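Local coordinates for putative phosphoribosyltransferase (Neisseria gonorrhoeae, PDB 5VOG), which probably acts as a type I phosphoribosyltransferase and binds the alarmone ppGpp (guanosine-5',3'-tetraphosphate) in its pocket, at residues 12-20 / 171-182; 37-48 / 96-106. All coordinates share one frame; numbering follows the deposited sequence.

Contact 1 (12-20 / 171-182); sequences KIWYTYDDI and IDEHNRLAEAGR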
loop_
_atom_site.group_PDB
_atom_site.type_symbol
_atom_site.label_atom_id
_atom_site.label_comp_id
_atom_site.label_asym_id
_atom_site.label_seq_id
_atom_site.Cartn_x
_atom_site.Cartn_y
_atom_site.Cartn_z
ATOM N N LYS A 12 10.676 -17.889 -15.422
ATOM C CA LYS A 12 10.600 -16.703 -14.588
ATOM C C LYS A 12 10.387 -15.482 -15.466
ATOM O O LYS A 12 10.808 -15.449 -16.625
ATOM C CB LYS A 12 11.873 -16.546 -13.740
ATOM C CG LYS A 12 12.137 -17.752 -12.853
ATOM C CD LYS A 12 13.515 -17.724 -12.219
ATOM C CE LYS A 12 13.623 -16.650 -11.162
ATOM N NZ LYS A 12 14.927 -16.736 -10.446
ATOM N N ILE A 13 9.726 -14.475 -14.903
ATOM C CA ILE A 13 9.472 -13.230 -15.610
ATOM C C ILE A 13 9.645 -12.081 -14.626
ATOM O O ILE A 13 9.373 -12.216 -13.429
ATOM C CB ILE A 13 8.071 -13.232 -16.285
ATOM C CG1 ILE A 13 7.891 -12.007 -17.186
ATOM C CG2 ILE A 13 6.958 -13.317 -15.248
ATOM C CD1 ILE A 13 6.880 -12.206 -18.306
ATOM N N TRP A 14 10.157 -10.962 -15.134
ATOM C CA TRP A 14 10.330 -9.727 -14.378
ATOM C C TRP A 14 9.487 -8.632 -15.016
ATOM O O TRP A 14 9.476 -8.483 -16.243
ATOM C CB TRP A 14 11.800 -9.282 -14.359
ATOM C CG TRP A 14 12.735 -10.155 -13.560
ATOM C CD1 TRP A 14 13.316 -9.841 -12.368
ATOM C CD2 TRP A 14 13.208 -11.467 -13.902
ATOM N NE1 TRP A 14 14.113 -10.873 -11.940
ATOM C CE2 TRP A 14 14.068 -11.883 -12.866
ATOM C CE3 TRP A 14 12.991 -12.328 -14.985
ATOM C CZ2 TRP A 14 14.704 -13.124 -12.872
ATOM C CZ3 TRP A 14 13.621 -13.560 -14.990
ATOM C CH2 TRP A 14 14.473 -13.946 -13.941
ATOM N N TYR A 15 8.798 -7.851 -14.183
ATOM C CA TYR A 15 7.971 -6.746 -14.643
ATOM C C TYR A 15 8.467 -5.450 -14.024
ATOM O O TYR A 15 8.754 -5.400 -12.826
ATOM C CB TYR A 15 6.490 -6.937 -14.265
ATOM C CG TYR A 15 5.789 -8.092 -14.937
ATOM C CD1 TYR A 15 5.648 -8.145 -16.321
ATOM C CD2 TYR A 15 5.231 -9.115 -14.182
ATOM C CE1 TYR A 15 4.987 -9.200 -16.928
ATOM C CE2 TYR A 15 4.561 -10.168 -14.780
ATOM C CZ TYR A 15 4.446 -10.209 -16.148
ATOM O OH TYR A 15 3.774 -11.263 -16.732
ATOM N N THR A 16 8.548 -4.399 -14.836
ATOM C CA THR A 16 8.892 -3.089 -14.306
ATOM C C THR A 16 7.689 -2.483 -13.584
ATOM O O THR A 16 6.548 -2.918 -13.749
ATOM C CB THR A 16 9.353 -2.141 -15.421
ATOM O OG1 THR A 16 8.243 -1.829 -16.275
ATOM C CG2 THR A 16 10.477 -2.766 -16.251
ATOM N N TYR A 17 7.958 -1.458 -12.767
ATOM C CA TYR A 17 6.860 -0.704 -12.169
ATOM C C TYR A 17 5.912 -0.184 -13.239
ATOM O O TYR A 17 4.690 -0.270 -13.091
ATOM C CB TYR A 17 7.387 0.471 -11.344
ATOM C CG TYR A 17 7.913 0.133 -9.965
ATOM C CD1 TYR A 17 7.048 -0.251 -8.940
ATOM C CD2 TYR A 17 9.269 0.249 -9.669
ATOM C CE1 TYR A 17 7.527 -0.551 -7.672
ATOM C CE2 TYR A 17 9.756 -0.043 -8.401
ATOM C CZ TYR A 17 8.883 -0.442 -7.406
ATOM O OH TYR A 17 9.363 -0.732 -6.141
ATOM N N ASP A 18 6.462 0.355 -14.332
ATOM C CA ASP A 18 5.620 0.906 -15.391
ATOM C C ASP A 18 4.809 -0.181 -16.088
ATOM O O ASP A 18 3.647 0.049 -16.445
ATOM C CB ASP A 18 6.470 1.651 -16.414
ATOM C CG ASP A 18 7.030 2.965 -15.881
ATOM O OD1 ASP A 18 6.643 3.387 -14.773
ATOM O OD2 ASP A 18 7.865 3.580 -16.578
ATOM N N ASP A 19 5.411 -1.357 -16.318
ATOM C CA ASP A 19 4.657 -2.488 -16.861
ATOM C C ASP A 19 3.398 -2.730 -16.040
ATOM O O ASP A 19 2.304 -2.931 -16.580
ATOM C CB ASP A 19 5.495 -3.775 -16.856
ATOM C CG ASP A 19 6.607 -3.793 -17.887
ATOM O OD1 ASP A 19 6.498 -3.141 -18.953
ATOM O OD2 ASP A 19 7.592 -4.520 -17.624
ATOM N N ILE A 20 3.548 -2.729 -14.716
ATOM C CA ILE A 20 2.432 -3.047 -13.839
ATOM C C ILE A 20 1.414 -1.916 -13.837
ATOM O O ILE A 20 0.201 -2.154 -13.888
ATOM C CB ILE A 20 2.980 -3.363 -12.435
ATOM C CG1 ILE A 20 3.674 -4.736 -12.498
ATOM C CG2 ILE A 20 1.887 -3.283 -11.355
ATOM C CD1 ILE A 20 4.493 -5.077 -11.267
ATOM N N ILE A 171 17.210 -2.217 -8.609
ATOM C CA ILE A 171 16.152 -1.985 -9.593
ATOM C C ILE A 171 16.721 -1.934 -11.010
ATOM O O ILE A 171 16.019 -2.261 -11.976
ATOM C CB ILE A 171 15.361 -0.710 -9.236
ATOM C CG1 ILE A 171 14.074 -0.595 -10.063
ATOM C CG2 ILE A 171 16.225 0.538 -9.402
ATOM C CD1 ILE A 171 13.045 -1.709 -9.821
ATOM N N ASP A 172 17.988 -1.534 -11.166
ATOM C CA ASP A 172 18.589 -1.537 -12.497
ATOM C C ASP A 172 18.744 -2.953 -13.029
ATOM O O ASP A 172 18.455 -3.217 -14.202
ATOM C CB ASP A 172 19.946 -0.836 -12.473
ATOM C CG ASP A 172 19.827 0.649 -12.225
ATOM O OD1 ASP A 172 19.049 1.313 -12.943
ATOM O OD2 ASP A 172 20.502 1.148 -11.305
ATOM N N GLU A 173 19.214 -3.875 -12.189
ATOM C CA GLU A 173 19.332 -5.260 -12.628
ATOM C C GLU A 173 17.960 -5.871 -12.859
ATOM O O GLU A 173 17.764 -6.632 -13.817
ATOM C CB GLU A 173 20.124 -6.072 -11.605
ATOM C CG GLU A 173 20.271 -7.549 -11.954
ATOM C CD GLU A 173 21.144 -7.811 -13.181
ATOM O OE1 GLU A 173 21.699 -6.856 -13.769
ATOM O OE2 GLU A 173 21.283 -8.993 -13.559
ATOM N N HIS A 174 16.996 -5.535 -11.997
ATOM C CA HIS A 174 15.626 -5.985 -12.186
ATOM C C HIS A 174 15.088 -5.544 -13.542
ATOM O O HIS A 174 14.489 -6.339 -14.275
ATOM C CB HIS A 174 14.744 -5.450 -11.056
ATOM C CG HIS A 174 13.298 -5.780 -11.228
ATOM N ND1 HIS A 174 12.717 -6.900 -10.672
ATOM C CD2 HIS A 174 12.319 -5.155 -11.926
ATOM C CE1 HIS A 174 11.441 -6.946 -11.013
ATOM N NE2 HIS A 174 11.176 -5.901 -11.778
ATOM N N ASN A 175 15.292 -4.269 -13.891
ATOM C CA ASN A 175 14.787 -3.767 -15.162
ATOM C C ASN A 175 15.492 -4.433 -16.334
ATOM O O ASN A 175 14.872 -4.680 -17.375
ATOM C CB ASN A 175 14.948 -2.251 -15.244
ATOM C CG ASN A 175 13.974 -1.507 -14.348
ATOM O OD1 ASN A 175 12.921 -2.032 -13.965
ATOM N ND2 ASN A 175 14.317 -0.268 -14.016
ATOM N N ARG A 176 16.786 -4.728 -16.182
ATOM C CA ARG A 176 17.509 -5.434 -17.236
ATOM C C ARG A 176 16.878 -6.795 -17.506
ATOM O O ARG A 176 16.675 -7.180 -18.664
ATOM C CB ARG A 176 18.983 -5.588 -16.855
ATOM C CG ARG A 176 19.834 -6.218 -17.954
ATOM C CD ARG A 176 21.245 -6.567 -17.477
ATOM N NE ARG A 176 21.245 -7.680 -16.531
ATOM C CZ ARG A 176 21.186 -8.961 -16.882
ATOM N NH1 ARG A 176 21.121 -9.301 -18.161
ATOM N NH2 ARG A 176 21.188 -9.907 -15.951
ATOM N N LEU A 177 16.547 -7.533 -16.444
ATOM C CA LEU A 177 15.930 -8.843 -16.617
ATOM C C LEU A 177 14.516 -8.735 -17.178
ATOM O O LEU A 177 14.070 -9.636 -17.898
ATOM C CB LEU A 177 15.938 -9.600 -15.284
ATOM C CG LEU A 177 17.325 -10.058 -14.806
ATOM C CD1 LEU A 177 17.322 -10.413 -13.320
ATOM C CD2 LEU A 177 17.817 -11.234 -15.643
ATOM N N ALA A 178 13.801 -7.648 -16.875
ATOM C CA ALA A 178 12.467 -7.458 -17.442
ATOM C C ALA A 178 12.541 -7.225 -18.947
ATOM O O ALA A 178 11.747 -7.785 -19.713
ATOM C CB ALA A 178 11.763 -6.292 -16.744
ATOM N N GLU A 179 13.493 -6.399 -19.388
ATOM C CA GLU A 179 13.647 -6.142 -20.817
ATOM C C GLU A 179 14.189 -7.368 -21.537
ATOM O O GLU A 179 13.793 -7.654 -22.674
ATOM C CB GLU A 179 14.564 -4.940 -21.042
ATOM N N ALA A 180 15.089 -8.107 -20.890
ATOM C CA ALA A 180 15.637 -9.327 -21.471
ATOM C C ALA A 180 14.608 -10.446 -21.574
ATOM O O ALA A 180 14.943 -11.523 -22.081
ATOM C CB ALA A 180 16.841 -9.799 -20.653
ATOM N N GLY A 181 13.378 -10.224 -21.117
ATOM C CA GLY A 181 12.338 -11.226 -21.219
ATOM C C GLY A 181 11.293 -10.894 -22.263
ATOM O O GLY A 181 10.456 -11.737 -22.599
ATOM N N ARG A 182 11.325 -9.670 -22.783
ATOM C CA ARG A 182 10.368 -9.249 -23.801
ATOM C C ARG A 182 10.769 -9.767 -25.178
ATOM O O ARG A 182 10.253 -10.784 -25.644
ATOM C CB ARG A 182 10.241 -7.723 -23.831
ATOM C CG ARG A 182 9.728 -7.106 -22.538
ATOM C CD ARG A 182 9.457 -5.618 -22.710
ATOM N NE ARG A 182 9.001 -4.991 -21.472
ATOM C CZ ARG A 182 9.777 -4.274 -20.665
ATOM N NH1 ARG A 182 11.055 -4.083 -20.964
ATOM N NH2 ARG A 182 9.275 -3.742 -19.560
HETATM O O HOH W 1 11.425 -10.903 -17.871
HETATM O O HOH W 2 8.851 -8.460 -18.909
HETATM O O HOH W 3 10.879 -0.662 -12.775
#
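W14 and A178 bring strand 12-14 and helix 171-179 together; the two axes approach to 7.1 Å at an angle of 118°. The W14 indole lies against the helix. L177 covers one face of it, with L177 CB 3.6 Å from W14 CD2 and CD1 over the NE1 side of the ring. CG of W14 sits beside the backbone N (chi1 -69°), which swings the indole across this helix face. H174 meets the indole as an offset edge-to-face pair, the edge of W14 toward the imidazole face, with planes at 69°. H174 NE2 also donates to Y15 O at 2.7 Å. The bond is almost straight and lies in the ring plane, which helps to set the rotation of the ring. The donor stands above the Y15 carbonyl plane. A178 CB packs on W14 CB at 3.8 Å.

T16 and D19 form a capping box at the start of helix 17-33. D19 N donates to T16 OG1, and T16 N donates to D19 OD2. R182 NH2 makes a salt bridge to the same carboxylate, 2.9 Å from D19 OD1, but R182 is poorly ordered. Water links Y17 N to N175 OD1.

Strand 12-14 pairs with strand 161-163, and Y15 packs on strand 151-157. N175 ND2 bonds D18 of the second subunit, so helix 171-179 also reaches the dimer interface.

Contact 2 (37-48 / 96-106); sequences KYDAMIAIGGGG and LRGKNVLVVDE. With G4P (guanosine-5',3'-tetraphosphate), chain D.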
loop_
_atom_site.group_PDB
_atom_site.type_symbol
_atom_site.label_atom_id
_atom_site.label_comp_id
_atom_site.label_asym_id
_atom_site.label_seq_id
_atom_site.Cartn_x
_atom_site.Cartn_y
_atom_site.Cartn_z
ATOM N N LYS A 37 -20.438 0.022 -9.773
ATOM C CA LYS A 37 -19.621 1.111 -9.245
ATOM C C LYS A 37 -19.199 0.752 -7.826
ATOM O O LYS A 37 -20.036 0.689 -6.919
ATOM C CB LYS A 37 -20.386 2.431 -9.269
ATOM C CG LYS A 37 -19.627 3.593 -8.618
ATOM C CD LYS A 37 -18.448 4.045 -9.474
ATOM C CE LYS A 37 -17.727 5.243 -8.864
ATOM N NZ LYS A 37 -16.976 4.870 -7.633
ATOM N N TYR A 38 -17.907 0.516 -7.630
ATOM C CA TYR A 38 -17.419 0.193 -6.302
ATOM C C TYR A 38 -17.227 1.467 -5.493
ATOM O O TYR A 38 -16.912 2.534 -6.031
ATOM C CB TYR A 38 -16.125 -0.626 -6.387
ATOM C CG TYR A 38 -16.440 -2.019 -6.869
ATOM C CD1 TYR A 38 -16.866 -2.997 -5.983
ATOM C CD2 TYR A 38 -16.381 -2.334 -8.222
ATOM C CE1 TYR A 38 -17.201 -4.269 -6.426
ATOM C CE2 TYR A 38 -16.707 -3.593 -8.673
ATOM C CZ TYR A 38 -17.116 -4.557 -7.777
ATOM O OH TYR A 38 -17.449 -5.814 -8.246
ATOM N N ASP A 39 -17.466 1.347 -4.188
ATOM C CA ASP A 39 -17.414 2.473 -3.269
ATOM C C ASP A 39 -16.108 2.545 -2.501
ATOM O O ASP A 39 -15.747 3.627 -2.020
ATOM C CB ASP A 39 -18.591 2.389 -2.292
ATOM C CG ASP A 39 -19.926 2.406 -3.005
ATOM O OD1 ASP A 39 -20.233 3.433 -3.650
ATOM O OD2 ASP A 39 -20.659 1.390 -2.948
ATOM N N ALA A 40 -15.387 1.434 -2.400
ATOM C CA ALA A 40 -14.114 1.388 -1.698
ATOM C C ALA A 40 -13.381 0.129 -2.127
ATOM O O ALA A 40 -13.994 -0.829 -2.612
ATOM C CB ALA A 40 -14.311 1.397 -0.179
ATOM N N MET A 41 -12.060 0.152 -1.958
ATOM C CA MET A 41 -11.205 -1.017 -2.111
ATOM C C MET A 41 -10.849 -1.561 -0.736
ATOM O O MET A 41 -10.773 -0.812 0.243
ATOM C CB MET A 41 -9.914 -0.673 -2.866
ATOM C CG MET A 41 -10.109 -0.485 -4.357
ATOM S SD MET A 41 -8.571 -0.001 -5.180
ATOM C CE MET A 41 -8.686 1.789 -5.111
ATOM N N ILE A 42 -10.637 -2.871 -0.666
ATOM C CA ILE A 42 -10.021 -3.504 0.497
ATOM C C ILE A 42 -8.761 -4.187 -0.017
ATOM O O ILE A 42 -8.831 -5.249 -0.656
ATOM C CB ILE A 42 -10.958 -4.496 1.197
ATOM C CG1 ILE A 42 -12.238 -3.783 1.651
ATOM C CG2 ILE A 42 -10.244 -5.163 2.375
ATOM C CD1 ILE A 42 -13.306 -4.718 2.181
ATOM N N ALA A 43 -7.606 -3.565 0.226
ATOM C CA ALA A 43 -6.332 -4.125 -0.207
ATOM C C ALA A 43 -5.872 -5.182 0.783
ATOM O O ALA A 43 -5.934 -4.977 1.994
ATOM C CB ALA A 43 -5.273 -3.026 -0.309
ATOM N N ILE A 44 -5.389 -6.309 0.269
ATOM C CA ILE A 44 -4.799 -7.343 1.112
ATOM C C ILE A 44 -3.290 -7.115 1.128
ATOM O O ILE A 44 -2.605 -7.412 0.149
ATOM C CB ILE A 44 -5.139 -8.753 0.615
ATOM C CG1 ILE A 44 -6.653 -8.940 0.474
ATOM C CG2 ILE A 44 -4.551 -9.795 1.563
ATOM C CD1 ILE A 44 -7.032 -10.229 -0.281
ATOM N N GLY A 45 -2.758 -6.595 2.238
ATOM C CA GLY A 45 -1.324 -6.415 2.328
ATOM C C GLY A 45 -0.606 -7.731 2.583
ATOM O O GLY A 45 -1.204 -8.697 3.052
ATOM N N GLY A 46 0.691 -7.786 2.272
ATOM C CA GLY A 46 1.449 -6.666 1.738
ATOM C C GLY A 46 1.397 -6.547 0.224
ATOM O O GLY A 46 1.673 -5.473 -0.320
ATOM N N GLY A 47 1.025 -7.641 -0.449
ATOM C CA GLY A 47 1.109 -7.685 -1.901
ATOM C C GLY A 47 0.089 -6.809 -2.603
ATOM O O GLY A 47 0.330 -6.349 -3.725
ATOM N N GLY A 48 -1.056 -6.553 -1.965
ATOM C CA GLY A 48 -2.091 -5.763 -2.611
ATOM C C GLY A 48 -1.952 -4.255 -2.479
ATOM O O GLY A 48 -2.696 -3.521 -3.134
ATOM N N LEU A 96 -19.317 1.859 5.221
ATOM C CA LEU A 96 -19.260 0.796 4.224
ATOM C C LEU A 96 -20.466 -0.134 4.258
ATOM O O LEU A 96 -20.567 -1.015 3.397
ATOM C CB LEU A 96 -17.983 -0.030 4.398
ATOM C CG LEU A 96 -16.667 0.703 4.140
ATOM C CD1 LEU A 96 -15.501 -0.259 4.303
ATOM C CD2 LEU A 96 -16.668 1.331 2.754
ATOM N N ARG A 97 -21.375 0.030 5.219
ATOM C CA ARG A 97 -22.517 -0.868 5.307
ATOM C C ARG A 97 -23.389 -0.726 4.066
ATOM O O ARG A 97 -23.752 0.385 3.671
ATOM C CB ARG A 97 -23.340 -0.582 6.566
ATOM C CG ARG A 97 -24.560 -1.481 6.698
ATOM C CD ARG A 97 -25.369 -1.183 7.956
ATOM N NE ARG A 97 -24.598 -1.418 9.176
ATOM C CZ ARG A 97 -24.456 -2.607 9.755
ATOM N NH1 ARG A 97 -25.027 -3.683 9.226
ATOM N NH2 ARG A 97 -23.739 -2.722 10.865
ATOM N N GLY A 98 -23.714 -1.858 3.447
ATOM C CA GLY A 98 -24.531 -1.837 2.250
ATOM C C GLY A 98 -23.854 -1.294 1.015
ATOM O O GLY A 98 -24.537 -1.035 0.021
ATOM N N LYS A 99 -22.538 -1.121 1.040
ATOM C CA LYS A 99 -21.793 -0.574 -0.084
ATOM C C LYS A 99 -21.132 -1.690 -0.887
ATOM O O LYS A 99 -21.116 -2.858 -0.493
ATOM C CB LYS A 99 -20.735 0.421 0.405
ATOM C CG LYS A 99 -21.305 1.626 1.129
ATOM C CD LYS A 99 -22.238 2.403 0.221
ATOM C CE LYS A 99 -22.766 3.662 0.886
ATOM N NZ LYS A 99 -23.640 4.432 -0.044
ATOM N N ASN A 100 -20.571 -1.307 -2.032
ATOM C CA ASN A 100 -19.844 -2.219 -2.905
ATOM C C ASN A 100 -18.355 -2.088 -2.617
ATOM O O ASN A 100 -17.808 -0.983 -2.691
ATOM C CB ASN A 100 -20.119 -1.902 -4.375
ATOM C CG ASN A 100 -21.576 -2.037 -4.736
ATOM O OD1 ASN A 100 -22.275 -2.893 -4.206
ATOM N ND2 ASN A 100 -22.045 -1.186 -5.641
ATOM N N VAL A 101 -17.693 -3.202 -2.309
ATOM C CA VAL A 101 -16.269 -3.170 -1.981
ATOM C C VAL A 101 -15.504 -4.092 -2.920
ATOM O O VAL A 101 -15.968 -5.188 -3.262
ATOM C CB VAL A 101 -16.005 -3.529 -0.502
ATOM C CG1 VAL A 101 -16.612 -2.461 0.421
ATOM C CG2 VAL A 101 -16.525 -4.914 -0.161
ATOM N N LEU A 102 -14.324 -3.634 -3.342
ATOM C CA LEU A 102 -13.466 -4.334 -4.297
ATOM C C LEU A 102 -12.214 -4.797 -3.561
ATOM O O LEU A 102 -11.381 -3.975 -3.162
ATOM C CB LEU A 102 -13.092 -3.422 -5.467
ATOM C CG LEU A 102 -12.230 -4.064 -6.552
ATOM C CD1 LEU A 102 -13.038 -5.134 -7.295
ATOM C CD2 LEU A 102 -11.676 -3.015 -7.513
ATOM N N VAL A 103 -12.073 -6.108 -3.393
ATOM C CA VAL A 103 -10.888 -6.691 -2.770
ATOM C C VAL A 103 -9.766 -6.701 -3.802
ATOM O O VAL A 103 -9.985 -7.099 -4.947
ATOM C CB VAL A 103 -11.206 -8.110 -2.265
ATOM C CG1 VAL A 103 -9.989 -8.775 -1.650
ATOM C CG2 VAL A 103 -12.385 -8.074 -1.274
ATOM N N VAL A 104 -8.563 -6.258 -3.414
ATOM C CA VAL A 104 -7.445 -6.095 -4.348
ATOM C C VAL A 104 -6.237 -6.886 -3.853
ATOM O O VAL A 104 -5.850 -6.771 -2.686
ATOM C CB VAL A 104 -7.069 -4.609 -4.535
ATOM C CG1 VAL A 104 -5.853 -4.477 -5.458
ATOM C CG2 VAL A 104 -8.255 -3.799 -5.045
ATOM N N ASP A 105 -5.622 -7.673 -4.741
ATOM C CA ASP A 105 -4.378 -8.356 -4.404
ATOM C C ASP A 105 -3.485 -8.400 -5.638
ATOM O O ASP A 105 -3.920 -8.075 -6.744
ATOM C CB ASP A 105 -4.638 -9.759 -3.843
ATOM C CG ASP A 105 -3.662 -10.140 -2.745
ATOM O OD1 ASP A 105 -2.540 -9.597 -2.728
ATOM O OD2 ASP A 105 -4.011 -10.994 -1.901
ATOM N N GLU A 106 -2.209 -8.774 -5.448
ATOM C CA GLU A 106 -1.302 -8.716 -6.600
ATOM C C GLU A 106 -1.308 -9.994 -7.440
ATOM O O GLU A 106 -1.218 -9.905 -8.668
ATOM C CB GLU A 106 0.136 -8.357 -6.170
ATOM C CG GLU A 106 1.135 -9.503 -5.953
ATOM C CD GLU A 106 0.966 -10.208 -4.611
ATOM O OE1 GLU A 106 -0.180 -10.386 -4.165
ATOM O OE2 GLU A 106 1.987 -10.589 -4.000
HETATM P PB G4P D . -3.869 -16.082 -3.668
HETATM O O1B G4P D . -4.885 -16.537 -2.746
HETATM O O2B G4P D . -3.734 -16.916 -4.962
HETATM O O3B G4P D . -4.082 -14.578 -4.031
HETATM O O3A G4P D . -2.438 -16.049 -2.966
HETATM P PA G4P D . -1.605 -17.193 -2.245
HETATM O O1A G4P D . -2.182 -17.528 -0.924
HETATM O O2A G4P D . -1.450 -18.368 -3.177
HETATM O "O5'" G4P D . -0.168 -16.472 -2.141
HETATM C "C5'" G4P D . 0.801 -16.811 -1.130
HETATM C "C4'" G4P D . 2.022 -15.957 -1.346
HETATM O "O4'" G4P D . 2.714 -16.377 -2.535
HETATM C "C3'" G4P D . 1.730 -14.464 -1.527
HETATM O "O3'" G4P D . 2.445 -13.730 -0.509
HETATM C "C2'" G4P D . 2.254 -14.111 -2.922
HETATM O "O2'" G4P D . 2.862 -12.824 -3.002
HETATM C "C1'" G4P D . 3.258 -15.236 -3.159
HETATM N N9 G4P D . 3.417 -15.543 -4.582
HETATM C C8 G4P D . 2.687 -16.439 -5.317
HETATM N N7 G4P D . 3.050 -16.487 -6.577
HETATM C C5 G4P D . 4.081 -15.563 -6.673
HETATM C C6 G4P D . 4.895 -15.168 -7.781
HETATM O O6 G4P D . 4.841 -15.588 -8.941
HETATM N N1 G4P D . 5.830 -14.216 -7.428
HETATM C C2 G4P D . 5.983 -13.687 -6.173
HETATM N N2 G4P D . 6.956 -12.788 -6.007
HETATM N N3 G4P D . 5.234 -14.045 -5.133
HETATM C C4 G4P D . 4.314 -14.977 -5.449
HETATM P PC G4P D . 1.875 -13.522 0.952
HETATM O O1C G4P D . 2.140 -14.715 1.801
HETATM O O2C G4P D . 0.421 -13.188 0.761
HETATM O O3C G4P D . 2.630 -12.227 1.495
HETATM P PD G4P D . 2.622 -10.684 1.092
HETATM O O1D G4P D . 1.401 -10.478 0.259
HETATM O O2D G4P D . 2.571 -9.915 2.432
HETATM O O3D G4P D . 3.930 -10.447 0.384
HETATM O O HOH W 4 -1.204 -9.673 -0.536
#
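Parallel strands 40-45 and 101-105 are central neighbours in the phosphoribosyltransferase sheet, and both lead into the ppGpp pocket. Four backbone bonds join them, from L102 N to A40 O through to I44 N to V104 O at 3.0 Å. At the end away from the ligand, N100 ties the two segments together just before the strands begin. N100 ND2 donates to K37 O at 3.0 Å, and N100 N takes the anti lone pair of D39 OD2 at 2.8 Å. The Y38 ring has L102 CB over one face. On the M41 side of the sheet, M41 SD touches V104 CG2 at 3.8 Å. I44 CD1 meets V103 CG1 at 3.6 Å, and both side chains touch helix 112-121.

The pocket lies just past the strands. A cis peptide precedes G46. G46 N donates to G4P O2D at 2.8 Å, and G47 N donates to O1D. E106 OE2 accepts from the G4P ribose O2' at 2.6 Å. G47 O packs against E106 CB at 3.2 Å. A water bonded to I44 O and D105 OD1 bridges the two strand ends.

The backbone N-H groups of the glycine loop thus hold a terminal phosphate, while an acidic side chain takes the ribose.

In the fold
Contact 1 and contact 2 lie on opposite sides of the chain's centre, 27 Å apart between centres, and do not touch; their nearest atoms are about 7 Å apart. Helix 17-33, which starts within segment 12-20, is followed in the chain by strand 40-45, and contact 2 falls wholly within the sequence between the two segments of contact 1. Contact 2 is buried in the main sheet and supplies G45, G46, G47 and E106 to the ppGpp site. Contact 1 is peripheral, but the Y15 side chain is about 8 Å from a bound G4P. I162, in the strand beside 12-14, binds G4P through its O. The side chain of D105 is about 4 Å from a bound magnesium ion.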